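Local coordinates for protein NAD-dependent aldehyde dehydrogenase (Sinorhizobium meliloti, PDB 3U4J) that probably oxidises aldehydes to carboxylic acids with NAD or NADP as acceptor, as a tetrameric member of the aldehyde dehydrogenase family, at residues V165-P170 and S179-W184. Numbering follows the deposited sequence.
Sequences VGIITP and SERVPW
I167 reaches from its strand to the helix with both branches, and R181 and V182 receive them. Its CB leaves the strand on the helix side. One branch, the methyl CG2, sits anti to the backbone N and settles on the first carbon of the arginine side chain, 3.9 Å from R181 CB. The other runs out through CG1, nearly straight (chi2 175°), and carries CD1 to within 3.8 Å of V182 CG2 and 4.0 Å of V182 CA. The isoleucine and valine side chains meet at about a right angle. No hydrogen bond crosses between 165-170 and 179-184; the contact is small, 127 Å² in all, and wholly buried.

R181 gives the isoleucine only the foot of its side chain. CB faces the strand, but the chain bends at chi2 (-72°) and takes the guanidinium away from I167. There R181 NH1 makes a salt bridge to E180 OE1 of the preceding residue, a 2.9 Å hydrogen bond; it meets the carboxylate oxygen on its anti side, and the bond bends to 147° at the hydrogen. NH2 bonds to T247 OG1 on strand 243-247, so both terminal nitrogens of the buried guanidinium have a partner while its aliphatic base packs on I167.

I167 also touches V192 and L194, and its backbone is hydrogen-bonded to V193 in the adjoining parallel strand. Strand 153-168, helix 174-187 and strand 191-195 thus form a beta-alpha-beta crossover, the helix lying against the sheet as in the Rossmann-type nucleotide-binding domain of aldehyde dehydrogenases.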
ATOM      1  N   VAL A 165      16.432  -9.832  17.846  1.00 10.16           N
ATOM      2  CA  VAL A 165      16.363  -8.441  18.185  1.00  9.14           C
ATOM      3  C   VAL A 165      16.590  -8.251  19.681  1.00  9.75           C
ATOM      4  O   VAL A 165      15.853  -8.799  20.507  1.00  9.99           O
ATOM      5  CB  VAL A 165      14.955  -7.878  17.849  1.00  9.25           C
ATOM      6  CG1 VAL A 165      14.910  -6.365  18.130  1.00  7.81           C
ATOM      7  CG2 VAL A 165      14.605  -8.140  16.391  1.00  7.56           C
ATOM      8  N   GLY A 166      17.569  -7.438  20.036  1.00  9.16           N
ATOM      9  CA  GLY A 166      17.700  -6.992  21.430  1.00  9.50           C
ATOM     10  C   GLY A 166      16.883  -5.738  21.684  1.00 10.52           C
ATOM     11  O   GLY A 166      17.071  -4.730  21.012  1.00 11.84           O
ATOM     12  N   ILE A 167      15.995  -5.793  22.673  1.00 10.40           N
ATOM     13  CA  ILE A 167      15.106  -4.682  22.989  1.00  9.78           C
ATOM     14  C   ILE A 167      15.413  -4.125  24.383  1.00  9.80           C
ATOM     15  O   ILE A 167      15.262  -4.820  25.366  1.00 10.79           O
ATOM     16  CB  ILE A 167      13.627  -5.135  22.897  1.00 10.25           C
ATOM     17  CG1 ILE A 167      13.344  -5.727  21.502  1.00  9.74           C
ATOM     18  CG2 ILE A 167      12.672  -3.967  23.239  1.00  8.20           C
ATOM     19  CD1 ILE A 167      11.920  -6.324  21.354  1.00  8.62           C
ATOM     20  N   ILE A 168      15.847  -2.875  24.453  1.00  9.69           N
ATOM     21  CA  ILE A 168      16.243  -2.222  25.716  1.00 10.13           C
ATOM     22  C   ILE A 168      15.240  -1.137  26.006  1.00 10.03           C
ATOM     23  O   ILE A 168      15.005  -0.253  25.159  1.00 11.01           O
ATOM     24  CB  ILE A 168      17.671  -1.625  25.638  1.00  9.78           C
ATOM     25  CG1 ILE A 168      18.658  -2.722  25.234  1.00 11.53           C
ATOM     26  CG2 ILE A 168      18.071  -0.934  26.986  1.00  9.79           C
ATOM     27  CD1 ILE A 168      20.036  -2.205  24.737  1.00 13.27           C
ATOM     28  N   THR A 169      14.619  -1.208  27.179  1.00  9.97           N
ATOM     29  CA  THR A 169      13.503  -0.319  27.499  1.00 10.43           C
ATOM     30  C   THR A 169      13.783   0.542  28.739  1.00 10.25           C
ATOM     31  O   THR A 169      14.579   0.142  29.594  1.00 10.86           O
ATOM     32  CB  THR A 169      12.193  -1.104  27.643  1.00 10.46           C
ATOM     33  OG1 THR A 169      12.252  -1.951  28.807  1.00 11.79           O
ATOM     34  CG2 THR A 169      11.956  -1.936  26.374  1.00 10.18           C
ATOM     35  N   PRO A 170      13.167   1.740  28.822  1.00 10.53           N
ATOM     36  CA  PRO A 170      13.451   2.691  29.917  1.00 10.12           C
ATOM     37  C   PRO A 170      12.533   2.532  31.111  1.00 10.77           C
ATOM     38  O   PRO A 170      11.573   1.747  31.062  1.00 10.88           O
ATOM     39  CB  PRO A 170      13.197   4.050  29.266  1.00 10.74           C
ATOM     40  CG  PRO A 170      12.055   3.782  28.360  1.00  9.30           C
ATOM     41  CD  PRO A 170      12.253   2.337  27.828  1.00 10.79           C
ATOM     42  N   SER A 179       5.438  -3.260  25.046  1.00  7.96           N
ATOM     43  CA  SER A 179       4.259  -3.542  24.255  1.00  8.51           C
ATOM     44  C   SER A 179       4.215  -2.800  22.905  1.00  9.11           C
ATOM     45  O   SER A 179       3.490  -3.220  22.003  1.00  9.21           O
ATOM     46  CB  SER A 179       2.993  -3.262  25.070  1.00  8.81           C
ATOM     47  OG  SER A 179       2.882  -4.168  26.152  1.00  8.93           O
ATOM     48  N   GLU A 180       4.979  -1.710  22.768  1.00  9.68           N
ATOM     49  CA  GLU A 180       5.154  -1.032  21.457  1.00  9.63           C
ATOM     50  C   GLU A 180       6.263  -1.668  20.611  1.00  9.42           C
ATOM     51  O   GLU A 180       6.440  -1.305  19.459  1.00 10.42           O
ATOM     52  CB  GLU A 180       5.551   0.441  21.625  1.00 10.09           C
ATOM     53  CG  GLU A 180       4.584   1.362  22.313  1.00  8.97           C
ATOM     54  CD  GLU A 180       5.188   2.776  22.490  1.00 13.68           C
ATOM     55  OE1 GLU A 180       6.426   2.967  22.295  1.00 12.52           O
ATOM     56  OE2 GLU A 180       4.419   3.696  22.846  1.00 11.87           O
ATOM     57  N   ARG A 181       7.052  -2.566  21.189  1.00  8.88           N
ATOM     58  CA  ARG A 181       8.228  -3.129  20.474  1.00  7.96           C
ATOM     59  C   ARG A 181       8.098  -4.638  20.274  1.00  7.79           C
ATOM     60  O   ARG A 181       8.151  -5.113  19.149  1.00  8.47           O
ATOM     61  CB  ARG A 181       9.535  -2.864  21.239  1.00  7.57           C
ATOM     62  CG  ARG A 181       9.822  -1.372  21.523  1.00  7.47           C
ATOM     63  CD  ARG A 181      10.236  -0.576  20.270  1.00  7.52           C
ATOM     64  NE  ARG A 181      10.575   0.782  20.701  1.00  8.48           N
ATOM     65  CZ  ARG A 181       9.693   1.731  20.985  1.00  9.06           C
ATOM     66  NH1 ARG A 181       8.389   1.532  20.793  1.00  9.28           N
ATOM     67  NH2 ARG A 181      10.114   2.897  21.461  1.00  8.67           N
ATOM     68  N   VAL A 182       7.963  -5.382  21.369  1.00  7.60           N
ATOM     69  CA  VAL A 182       7.931  -6.847  21.305  1.00  6.72           C
ATOM     70  C   VAL A 182       6.887  -7.391  20.306  1.00  7.01           C
ATOM     71  O   VAL A 182       7.227  -8.218  19.468  1.00  6.61           O
ATOM     72  CB  VAL A 182       7.785  -7.500  22.721  1.00  6.78           C
ATOM     73  CG1 VAL A 182       7.539  -9.031  22.635  1.00  6.53           C
ATOM     74  CG2 VAL A 182       9.023  -7.191  23.604  1.00  6.66           C
ATOM     75  N   PRO A 183       5.621  -6.921  20.376  1.00  7.85           N
ATOM     76  CA  PRO A 183       4.620  -7.552  19.475  1.00  7.93           C
ATOM     77  C   PRO A 183       4.909  -7.322  17.988  1.00  8.06           C
ATOM     78  O   PRO A 183       4.659  -8.201  17.177  1.00  8.29           O
ATOM     79  CB  PRO A 183       3.287  -6.861  19.875  1.00  8.26           C
ATOM     80  CG  PRO A 183       3.505  -6.303  21.239  1.00  6.84           C
ATOM     81  CD  PRO A 183       4.995  -5.948  21.292  1.00  6.87           C
ATOM     82  N   TRP A 184       5.448  -6.156  17.634  1.00  8.04           N
ATOM     83  CA  TRP A 184       5.803  -5.870  16.270  1.00  8.32           C
ATOM     84  C   TRP A 184       6.971  -6.728  15.789  1.00  9.01           C
ATOM     85  O   TRP A 184       6.987  -7.196  14.632  1.00  9.51           O
ATOM     86  CB  TRP A 184       6.096  -4.379  16.089  1.00  9.01           C
ATOM     87  CG  TRP A 184       4.812  -3.569  15.845  1.00  7.56           C
ATOM     88  CD1 TRP A 184       4.354  -3.117  14.638  1.00  8.68           C
ATOM     89  CD2 TRP A 184       3.833  -3.158  16.827  1.00  5.94           C
ATOM     90  NE1 TRP A 184       3.150  -2.462  14.809  1.00  8.24           N
ATOM     91  CE2 TRP A 184       2.810  -2.463  16.135  1.00  6.59           C
ATOM     92  CE3 TRP A 184       3.732  -3.295  18.224  1.00  5.53           C
ATOM     93  CZ2 TRP A 184       1.697  -1.885  16.788  1.00  6.56           C
ATOM     94  CZ3 TRP A 184       2.604  -2.746  18.890  1.00  6.14           C
ATOM     95  CH2 TRP A 184       1.596  -2.046  18.159  1.00  5.37           C
TER